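Local coordinates for glycerate dehydrogenase/glyoxylate reductase (Thermus thermophilus, PDB 2CUK), which probably reduces hydroxypyruvate and glyoxylate with a nicotinamide cofactor, as a member of the D-isomer specific 2-hydroxyacid dehydrogenase family, at residues 103-108 with 226-231; 107-112 with 273-278; 112-117 with 222-227. All blocks are in the same frame, centred on the assembly; numbering follows the deposited sequence.

Interaction 1. Residues 103-108 with 226-231; sequences ADLTLA and LNTARG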
loop_
_atom_site.group_PDB
_atom_site.type_symbol
_atom_site.label_atom_id
_atom_site.label_comp_id
_atom_site.label_asym_id
_atom_site.label_seq_id
_atom_site.Cartn_x
_atom_site.Cartn_y
_atom_site.Cartn_z
ATOM N N ALA A 103 5.602 3.769 -9.784
ATOM C CA ALA A 103 6.233 2.657 -9.085
ATOM C C ALA A 103 5.602 2.525 -7.711
ATOM O O ALA A 103 5.386 1.415 -7.221
ATOM C CB ALA A 103 7.741 2.900 -8.948
ATOM N N ASP A 104 5.313 3.666 -7.089
ATOM C CA ASP A 104 4.760 3.659 -5.743
ATOM C C ASP A 104 3.411 2.941 -5.709
ATOM O O ASP A 104 3.120 2.135 -4.836
ATOM C CB ASP A 104 4.579 5.107 -5.290
ATOM C CG ASP A 104 5.914 5.663 -4.815
ATOM O OD1 ASP A 104 6.847 4.872 -4.672
ATOM O OD2 ASP A 104 6.007 6.869 -4.600
ATOM N N LEU A 105 2.557 3.295 -6.690
ATOM C CA LEU A 105 1.226 2.710 -6.725
ATOM C C LEU A 105 1.261 1.243 -7.144
ATOM O O LEU A 105 0.414 0.439 -6.772
ATOM C CB LEU A 105 0.366 3.509 -7.699
ATOM C CG LEU A 105 -1.076 2.997 -7.743
ATOM C CD1 LEU A 105 -2.031 3.850 -6.901
ATOM C CD2 LEU A 105 -1.654 2.976 -9.159
ATOM N N THR A 106 2.254 0.909 -7.993
ATOM C CA THR A 106 2.440 -0.499 -8.313
ATOM C C THR A 106 2.639 -1.295 -7.028
ATOM O O THR A 106 1.997 -2.311 -6.792
ATOM C CB THR A 106 3.659 -0.658 -9.230
ATOM O OG1 THR A 106 3.437 0.077 -10.438
ATOM C CG2 THR A 106 3.858 -2.138 -9.580
ATOM N N LEU A 107 3.533 -0.797 -6.184
ATOM C CA LEU A 107 3.791 -1.437 -4.902
ATOM C C LEU A 107 2.554 -1.402 -4.010
ATOM O O LEU A 107 2.266 -2.367 -3.313
ATOM C CB LEU A 107 4.964 -0.758 -4.188
ATOM C CG LEU A 107 6.325 -1.435 -4.373
ATOM C CD1 LEU A 107 6.295 -2.793 -3.696
ATOM C CD2 LEU A 107 6.653 -1.583 -5.855
ATOM N N ALA A 108 1.821 -0.294 -4.039
ATOM C CA ALA A 108 0.621 -0.163 -3.220
ATOM C C ALA A 108 -0.391 -1.253 -3.593
ATOM O O ALA A 108 -1.059 -1.812 -2.724
ATOM C CB ALA A 108 0.006 1.217 -3.411
ATOM N N LEU A 226 -0.066 -7.953 -11.633
ATOM C CA LEU A 226 -0.148 -6.508 -11.456
ATOM C C LEU A 226 -0.010 -5.815 -12.811
ATOM O O LEU A 226 0.831 -6.194 -13.631
ATOM C CB LEU A 226 0.971 -6.019 -10.529
ATOM C CG LEU A 226 1.058 -6.587 -9.109
ATOM C CD1 LEU A 226 2.285 -6.018 -8.412
ATOM C CD2 LEU A 226 -0.210 -6.246 -8.330
ATOM N N ASN A 227 -0.842 -4.812 -13.059
ATOM C CA ASN A 227 -0.749 -4.067 -14.311
ATOM C C ASN A 227 -1.056 -2.590 -14.115
ATOM O O ASN A 227 -2.205 -2.203 -13.902
ATOM C CB ASN A 227 -1.688 -4.645 -15.378
ATOM C CG ASN A 227 -1.536 -3.947 -16.725
ATOM O OD1 ASN A 227 -0.498 -3.344 -17.008
ATOM N ND2 ASN A 227 -2.561 -4.037 -17.564
ATOM N N THR A 228 -0.014 -1.768 -14.172
ATOM C CA THR A 228 -0.173 -0.325 -14.034
ATOM C C THR A 228 0.308 0.344 -15.326
ATOM O O THR A 228 0.471 1.564 -15.380
ATOM C CB THR A 228 0.642 0.226 -12.843
ATOM O OG1 THR A 228 2.031 -0.091 -13.017
ATOM C CG2 THR A 228 0.140 -0.376 -11.529
ATOM N N ALA A 229 0.517 -0.467 -16.364
ATOM C CA ALA A 229 0.989 0.018 -17.665
ATOM C C ALA A 229 -0.134 0.363 -18.649
ATOM O O ALA A 229 -0.589 1.502 -18.701
ATOM C CB ALA A 229 1.929 -1.015 -18.290
ATOM N N ARG A 230 -0.568 -0.615 -19.442
ATOM C CA ARG A 230 -1.638 -0.389 -20.414
ATOM C C ARG A 230 -2.684 -1.492 -20.295
ATOM O O ARG A 230 -2.349 -2.674 -20.290
ATOM C CB ARG A 230 -1.081 -0.362 -21.844
ATOM C CG ARG A 230 -0.087 0.758 -22.132
ATOM C CD ARG A 230 -0.729 2.132 -21.977
ATOM N NE ARG A 230 -1.815 2.358 -22.930
ATOM C CZ ARG A 230 -1.640 2.631 -24.220
ATOM N NH1 ARG A 230 -0.416 2.715 -24.724
ATOM N NH2 ARG A 230 -2.689 2.827 -25.009
ATOM N N GLY A 231 -3.950 -1.100 -20.210
ATOM C CA GLY A 231 -5.019 -2.071 -20.074
ATOM C C GLY A 231 -5.037 -3.195 -21.096
ATOM O O GLY A 231 -5.242 -4.356 -20.735
#
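Thr106 and Thr228 meet because their first torsions point the two hydroxyls at one another. In Thr106 the OG1 lies beside its own backbone N (chi1 -60°), on the strand side of helix 99-114, whereas in Thr228 it sits between the backbone N and the carbonyl carbon (chi1 58°). The side chains cross at about a right angle, and Thr106 OG1 stands 2.9 Å from Thr228 OG1, consistent with a hydrogen bond. Thr106 OG1 is also bonded to the carbonyl of Thr102, one turn earlier in the helix. The methyl of Thr228 lies beside its hydroxyl on the helix side, with CG2 4.0 Å from Thr106 CA.

Two leucines flank the threonine pair with looser packing. Leu226 CD1 lies 4.1 Å from Thr106 O, and Leu105 CD2 approaches Thr228 CG2 at 4.5 Å. Just beyond strand 224-227 the chain turns, and the turn is held by Asn227: its OD1 accepts from Ala229 N at 3.1 Å, an Asx turn, while its ND2 gives an almost straight bond (178°) to Arg230 O at 3.1 Å. Replacing Thr228 by a valine would probably leave Thr106 OG1 without its partner from the strand end, though still bonded to Thr102.

All four touching residues are buried, and Leu226 and Thr106 also reach Ser198 of strand 196-199. The contact is therefore chiefly a pair of threonines, hydroxyl to hydroxyl with a methyl alongside, flanked by leucines. Thr106 OG1 has Thr102 O as its partner within the helix, and the hydroxyl pair probably links helix 99-114 to the C-terminal end of a central Rossmann strand.

Interaction 2. Residues 107-112 with 273-278; sequences LALLLA and VITPHI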
loop_
_atom_site.group_PDB
_atom_site.type_symbol
_atom_site.label_atom_id
_atom_site.label_comp_id
_atom_site.label_asym_id
_atom_site.label_seq_id
_atom_site.Cartn_x
_atom_site.Cartn_y
_atom_site.Cartn_z
ATOM N N LEU A 107 3.533 -0.797 -6.184
ATOM C CA LEU A 107 3.791 -1.437 -4.902
ATOM C C LEU A 107 2.554 -1.402 -4.010
ATOM O O LEU A 107 2.266 -2.367 -3.313
ATOM C CB LEU A 107 4.964 -0.758 -4.188
ATOM C CG LEU A 107 6.325 -1.435 -4.373
ATOM C CD1 LEU A 107 6.295 -2.793 -3.696
ATOM C CD2 LEU A 107 6.653 -1.583 -5.855
ATOM N N ALA A 108 1.821 -0.294 -4.039
ATOM C CA ALA A 108 0.621 -0.163 -3.220
ATOM C C ALA A 108 -0.391 -1.253 -3.593
ATOM O O ALA A 108 -1.059 -1.812 -2.724
ATOM C CB ALA A 108 0.006 1.217 -3.411
ATOM N N LEU A 109 -0.497 -1.546 -4.888
ATOM C CA LEU A 109 -1.420 -2.567 -5.379
ATOM C C LEU A 109 -0.949 -3.968 -5.000
ATOM O O LEU A 109 -1.756 -4.834 -4.656
ATOM C CB LEU A 109 -1.577 -2.459 -6.905
ATOM C CG LEU A 109 -2.413 -1.283 -7.429
ATOM C CD1 LEU A 109 -2.358 -1.237 -8.958
ATOM C CD2 LEU A 109 -3.854 -1.430 -6.949
ATOM N N LEU A 110 0.358 -4.197 -5.061
ATOM C CA LEU A 110 0.898 -5.501 -4.687
ATOM C C LEU A 110 0.536 -5.776 -3.227
ATOM O O LEU A 110 0.031 -6.847 -2.890
ATOM C CB LEU A 110 2.421 -5.524 -4.863
ATOM C CG LEU A 110 3.171 -6.706 -4.231
ATOM C CD1 LEU A 110 2.548 -8.024 -4.665
ATOM C CD2 LEU A 110 4.632 -6.649 -4.628
ATOM N N LEU A 111 0.786 -4.793 -2.366
ATOM C CA LEU A 111 0.491 -4.926 -0.944
ATOM C C LEU A 111 -1.010 -4.980 -0.695
ATOM O O LEU A 111 -1.470 -5.709 0.184
ATOM C CB LEU A 111 1.107 -3.762 -0.165
ATOM C CG LEU A 111 2.636 -3.767 -0.071
ATOM C CD1 LEU A 111 3.140 -2.419 0.435
ATOM C CD2 LEU A 111 3.068 -4.892 0.863
ATOM N N ALA A 112 -1.773 -4.218 -1.474
ATOM C CA ALA A 112 -3.221 -4.205 -1.323
ATOM C C ALA A 112 -3.796 -5.602 -1.550
ATOM O O ALA A 112 -4.670 -6.046 -0.815
ATOM C CB ALA A 112 -3.840 -3.227 -2.304
ATOM N N VAL A 273 -8.210 -5.884 -7.133
ATOM C CA VAL A 273 -8.192 -4.499 -6.686
ATOM C C VAL A 273 -8.013 -3.637 -7.927
ATOM O O VAL A 273 -6.970 -3.673 -8.582
ATOM C CB VAL A 273 -7.044 -4.241 -5.667
ATOM C CG1 VAL A 273 -6.929 -2.742 -5.363
ATOM C CG2 VAL A 273 -7.322 -5.004 -4.375
ATOM N N ILE A 274 -9.054 -2.884 -8.270
ATOM C CA ILE A 274 -9.017 -2.024 -9.447
ATOM C C ILE A 274 -9.014 -0.543 -9.065
ATOM O O ILE A 274 -9.920 -0.065 -8.382
ATOM C CB ILE A 274 -10.239 -2.287 -10.383
ATOM C CG1 ILE A 274 -10.136 -3.671 -11.037
ATOM C CG2 ILE A 274 -10.292 -1.249 -11.482
ATOM C CD1 ILE A 274 -9.809 -4.805 -10.064
ATOM N N THR A 275 -7.986 0.179 -9.498
ATOM C CA THR A 275 -7.922 1.609 -9.227
ATOM C C THR A 275 -8.139 2.296 -10.572
ATOM O O THR A 275 -7.748 1.775 -11.612
ATOM C CB THR A 275 -6.579 2.020 -8.572
ATOM O OG1 THR A 275 -5.482 1.473 -9.308
ATOM C CG2 THR A 275 -6.524 1.522 -7.135
ATOM N N PRO A 276 -8.776 3.475 -10.567
ATOM C CA PRO A 276 -9.063 4.220 -11.795
ATOM C C PRO A 276 -7.923 4.964 -12.499
ATOM O O PRO A 276 -7.996 6.175 -12.688
ATOM C CB PRO A 276 -10.187 5.153 -11.355
ATOM C CG PRO A 276 -9.758 5.514 -9.956
ATOM C CD PRO A 276 -9.293 4.186 -9.381
ATOM N N HIS A 277 -6.888 4.234 -12.900
ATOM C CA HIS A 277 -5.758 4.823 -13.616
ATOM C C HIS A 277 -5.192 6.046 -12.903
ATOM O O HIS A 277 -5.112 7.139 -13.477
ATOM C CB HIS A 277 -6.195 5.205 -15.034
ATOM C CG HIS A 277 -5.069 5.284 -16.017
ATOM N ND1 HIS A 277 -5.255 5.644 -17.335
ATOM C CD2 HIS A 277 -3.739 5.087 -15.865
ATOM C CE1 HIS A 277 -4.088 5.668 -17.952
ATOM N NE2 HIS A 277 -3.151 5.334 -17.082
ATOM N N ILE A 278 -4.790 5.850 -11.655
ATOM C CA ILE A 278 -4.237 6.926 -10.851
ATOM C C ILE A 278 -2.752 6.727 -10.579
ATOM O O ILE A 278 -2.187 7.341 -9.674
ATOM C CB ILE A 278 -4.994 7.041 -9.512
ATOM C CG1 ILE A 278 -5.027 5.678 -8.812
ATOM C CG2 ILE A 278 -6.402 7.547 -9.769
ATOM C CD1 ILE A 278 -5.750 5.672 -7.473
#
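The hydroxyl of Thr275 is hydrogen-bonded to Asp253 OD1, with a weak second bond to the carbonyl of Leu252, while the same side chain packs against Leu109 of the helix. Asp253 OD1 also accepts from the backbone N of Ile278, so one carboxylate oxygen fastens both Thr275 and the end of the segment. While OG1 is bonded to Asp253, CG2 of Thr275 rests 4.0 Å from Leu109 CD2.

Leu109 carries the contact from the helix side. Its CG lies anti to the carbonyl carbon (chi1 -74°), and the second torsion (chi2 174°) runs CD1 straight on from the chain; CD2, branching off, is turned to the strand and does the touching. Besides the Thr275 methyl it meets Val273 CG1 at 3.7 Å, the shortest approach between the segments. Val273 CG1 is anti to the backbone N (chi1 172°) and thus leans over toward the helix, where it also comes within 4.4 Å of Ala112 CB, one turn along from Leu109. No hydrogen bond spans the segments; the join is methyl against methyl, at ordinary van der Waals spacing. Beyond it the chain reverses at Pro276, the centre of an inverse gamma turn, with His277 N bonded to Thr275 O at 2.9 Å.

Within this chain, strand 272-274 is the outermost strand on its side of the six-stranded parallel sheet, paired by backbone bonds with strand 249-252. Helix 99-114 lies against the face formed by these strands, Val113 adding to the cover over Val273, and its other side packs on the second subunit, where Ala108 meets Leu111 of that copy.

Interaction 3. Residues 112-117 with 222-227; sequences AVARRV and GAILLN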
loop_
_atom_site.group_PDB
_atom_site.type_symbol
_atom_site.label_atom_id
_atom_site.label_comp_id
_atom_site.label_asym_id
_atom_site.label_seq_id
_atom_site.Cartn_x
_atom_site.Cartn_y
_atom_site.Cartn_z
ATOM N N ALA A 112 -1.773 -4.218 -1.474
ATOM C CA ALA A 112 -3.221 -4.205 -1.323
ATOM C C ALA A 112 -3.796 -5.602 -1.550
ATOM O O ALA A 112 -4.670 -6.046 -0.815
ATOM C CB ALA A 112 -3.840 -3.227 -2.304
ATOM N N VAL A 113 -3.299 -6.280 -2.580
ATOM C CA VAL A 113 -3.749 -7.623 -2.930
ATOM C C VAL A 113 -3.151 -8.685 -2.010
ATOM O O VAL A 113 -3.875 -9.481 -1.415
ATOM C CB VAL A 113 -3.367 -7.975 -4.395
ATOM C CG1 VAL A 113 -3.705 -9.436 -4.699
ATOM C CG2 VAL A 113 -4.103 -7.061 -5.356
ATOM N N ALA A 114 -1.826 -8.681 -1.889
ATOM C CA ALA A 114 -1.116 -9.670 -1.090
ATOM C C ALA A 114 -1.636 -9.729 0.351
ATOM O O ALA A 114 -1.793 -10.789 0.944
ATOM C CB ALA A 114 0.369 -9.310 -1.095
ATOM N N ARG A 115 -1.875 -8.537 0.931
ATOM C CA ARG A 115 -2.271 -8.515 2.340
ATOM C C ARG A 115 -3.740 -8.106 2.533
ATOM O O ARG A 115 -4.177 -7.755 3.621
ATOM C CB ARG A 115 -1.358 -7.533 3.077
ATOM C CG ARG A 115 0.112 -7.945 3.009
ATOM C CD ARG A 115 0.389 -9.224 3.807
ATOM N NE ARG A 115 -0.332 -9.200 5.083
ATOM C CZ ARG A 115 0.346 -8.779 6.167
ATOM N NH1 ARG A 115 1.607 -8.402 6.056
ATOM N NH2 ARG A 115 -0.266 -8.738 7.354
ATOM N N ARG A 116 -4.499 -8.147 1.420
ATOM C CA ARG A 116 -5.946 -7.944 1.505
ATOM C C ARG A 116 -6.314 -6.677 2.276
ATOM O O ARG A 116 -7.201 -6.665 3.119
ATOM C CB ARG A 116 -6.552 -9.164 2.194
ATOM C CG ARG A 116 -6.123 -10.474 1.537
ATOM C CD ARG A 116 -6.535 -11.694 2.365
ATOM N NE ARG A 116 -7.980 -11.905 2.267
ATOM C CZ ARG A 116 -8.481 -13.010 2.846
ATOM N NH1 ARG A 116 -7.681 -13.854 3.471
ATOM N NH2 ARG A 116 -9.798 -13.230 2.812
ATOM N N VAL A 117 -5.652 -5.573 1.947
ATOM C CA VAL A 117 -5.924 -4.297 2.587
ATOM C C VAL A 117 -7.292 -3.709 2.213
ATOM O O VAL A 117 -8.050 -3.291 3.086
ATOM C CB VAL A 117 -4.808 -3.285 2.256
ATOM C CG1 VAL A 117 -5.125 -1.928 2.869
ATOM C CG2 VAL A 117 -3.476 -3.807 2.789
ATOM N N GLY A 222 -1.923 -19.482 -7.360
ATOM C CA GLY A 222 -1.594 -18.722 -6.170
ATOM C C GLY A 222 -0.713 -17.518 -6.472
ATOM O O GLY A 222 -0.196 -16.880 -5.555
ATOM N N ALA A 223 -0.536 -17.206 -7.753
ATOM C CA ALA A 223 0.281 -16.065 -8.159
ATOM C C ALA A 223 -0.562 -14.791 -8.204
ATOM O O ALA A 223 -1.785 -14.852 -8.206
ATOM C CB ALA A 223 0.902 -16.319 -9.530
ATOM N N ILE A 224 0.110 -13.643 -8.234
ATOM C CA ILE A 224 -0.558 -12.349 -8.304
ATOM C C ILE A 224 -0.139 -11.625 -9.584
ATOM O O ILE A 224 1.037 -11.628 -9.947
ATOM C CB ILE A 224 -0.171 -11.434 -7.119
ATOM C CG1 ILE A 224 -0.678 -12.026 -5.802
ATOM C CG2 ILE A 224 -0.750 -10.035 -7.341
ATOM C CD1 ILE A 224 -0.206 -11.258 -4.572
ATOM N N LEU A 225 -1.105 -11.012 -10.261
ATOM C CA LEU A 225 -0.829 -10.251 -11.476
ATOM C C LEU A 225 -1.030 -8.764 -11.209
ATOM O O LEU A 225 -2.044 -8.362 -10.640
ATOM C CB LEU A 225 -1.768 -10.671 -12.610
ATOM C CG LEU A 225 -1.669 -9.798 -13.869
ATOM C CD1 LEU A 225 -0.330 -10.030 -14.564
ATOM C CD2 LEU A 225 -2.816 -10.126 -14.813
ATOM N N LEU A 226 -0.066 -7.953 -11.633
ATOM C CA LEU A 226 -0.148 -6.508 -11.456
ATOM C C LEU A 226 -0.010 -5.815 -12.811
ATOM O O LEU A 226 0.831 -6.194 -13.631
ATOM C CB LEU A 226 0.971 -6.019 -10.529
ATOM C CG LEU A 226 1.058 -6.587 -9.109
ATOM C CD1 LEU A 226 2.285 -6.018 -8.412
ATOM C CD2 LEU A 226 -0.210 -6.246 -8.330
ATOM N N ASN A 227 -0.842 -4.812 -13.059
ATOM C CA ASN A 227 -0.749 -4.067 -14.311
ATOM C C ASN A 227 -1.056 -2.590 -14.115
ATOM O O ASN A 227 -2.205 -2.203 -13.902
ATOM C CB ASN A 227 -1.688 -4.645 -15.378
ATOM C CG ASN A 227 -1.536 -3.947 -16.725
ATOM O OD1 ASN A 227 -0.498 -3.344 -17.008
ATOM N ND2 ASN A 227 -2.561 -4.037 -17.564
#
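Ile224 gives up 56 Å² to the contact, Val113 44 Å² and Ala114 20 Å², and these three side chains make the whole of the close packing. Ile224, on the strand, projects toward the helix end with an extended outer chain (chi1 -65°, chi2 174°), which puts CD1 at the front. That methyl settles against two successive residues: Val113 CG1 at 3.9 Å and, in Ala114, both CA at 3.9 Å and CB at 4.0 Å. The smallness of Ala114 leaves its backbone carbon open to this approach.

Val113 and Ile224 reach toward each other tip to tip. Because CG1 of Val113 lies anti to the backbone N (chi1 174°), it faces the strand and spans both branches of the isoleucine, standing 4.0 Å from Ile224 CG2 as well as touching CD1.

The contact sits where helix 99-114 stops. A Schellman motif closes it, with Val117 N bonded to Ala112 O at 3.0 Å and Arg116 N to Val113 O at 3.2 Å, Arg116 holding the positive phi of the C-prime position. Arg116 is also the N-cap of helix 117-125, so the chain passes almost at once into a new helix. The side chain of Arg115 bonds to the carbonyls of Ala101 and Gly279 of the second subunit.

With no polar bond between the segments, the join rests on aliphatic shape fit and burial. Polar bonding at this helix end runs elsewhere, in the two Schellman bonds and in the hydrogen bonds from Arg115 to backbone carbonyls of the second subunit.

How the interactions relate
All three contacts are made by one element, helix 99-114, which lies along a face of the six-stranded parallel Rossmann sheet. Their helix segments follow in the order interaction 1, interaction 2, interaction 3, but interactions 1 and 3 end on strand 224-227 and interaction 2 on strand 272-274, with strand 249-252 between. Centres of 1 and 2 are about 6 Å apart, of 2 and 3 about 9 Å, and of 1 and 3 about 11 Å. Leu226 CD1 packs on Leu110 CB at 3.6 Å, joining neighbouring contacts into one buried layer. Since each contact also touches the second subunit, the helix links the cofactor-binding domain's core to the dimer interface.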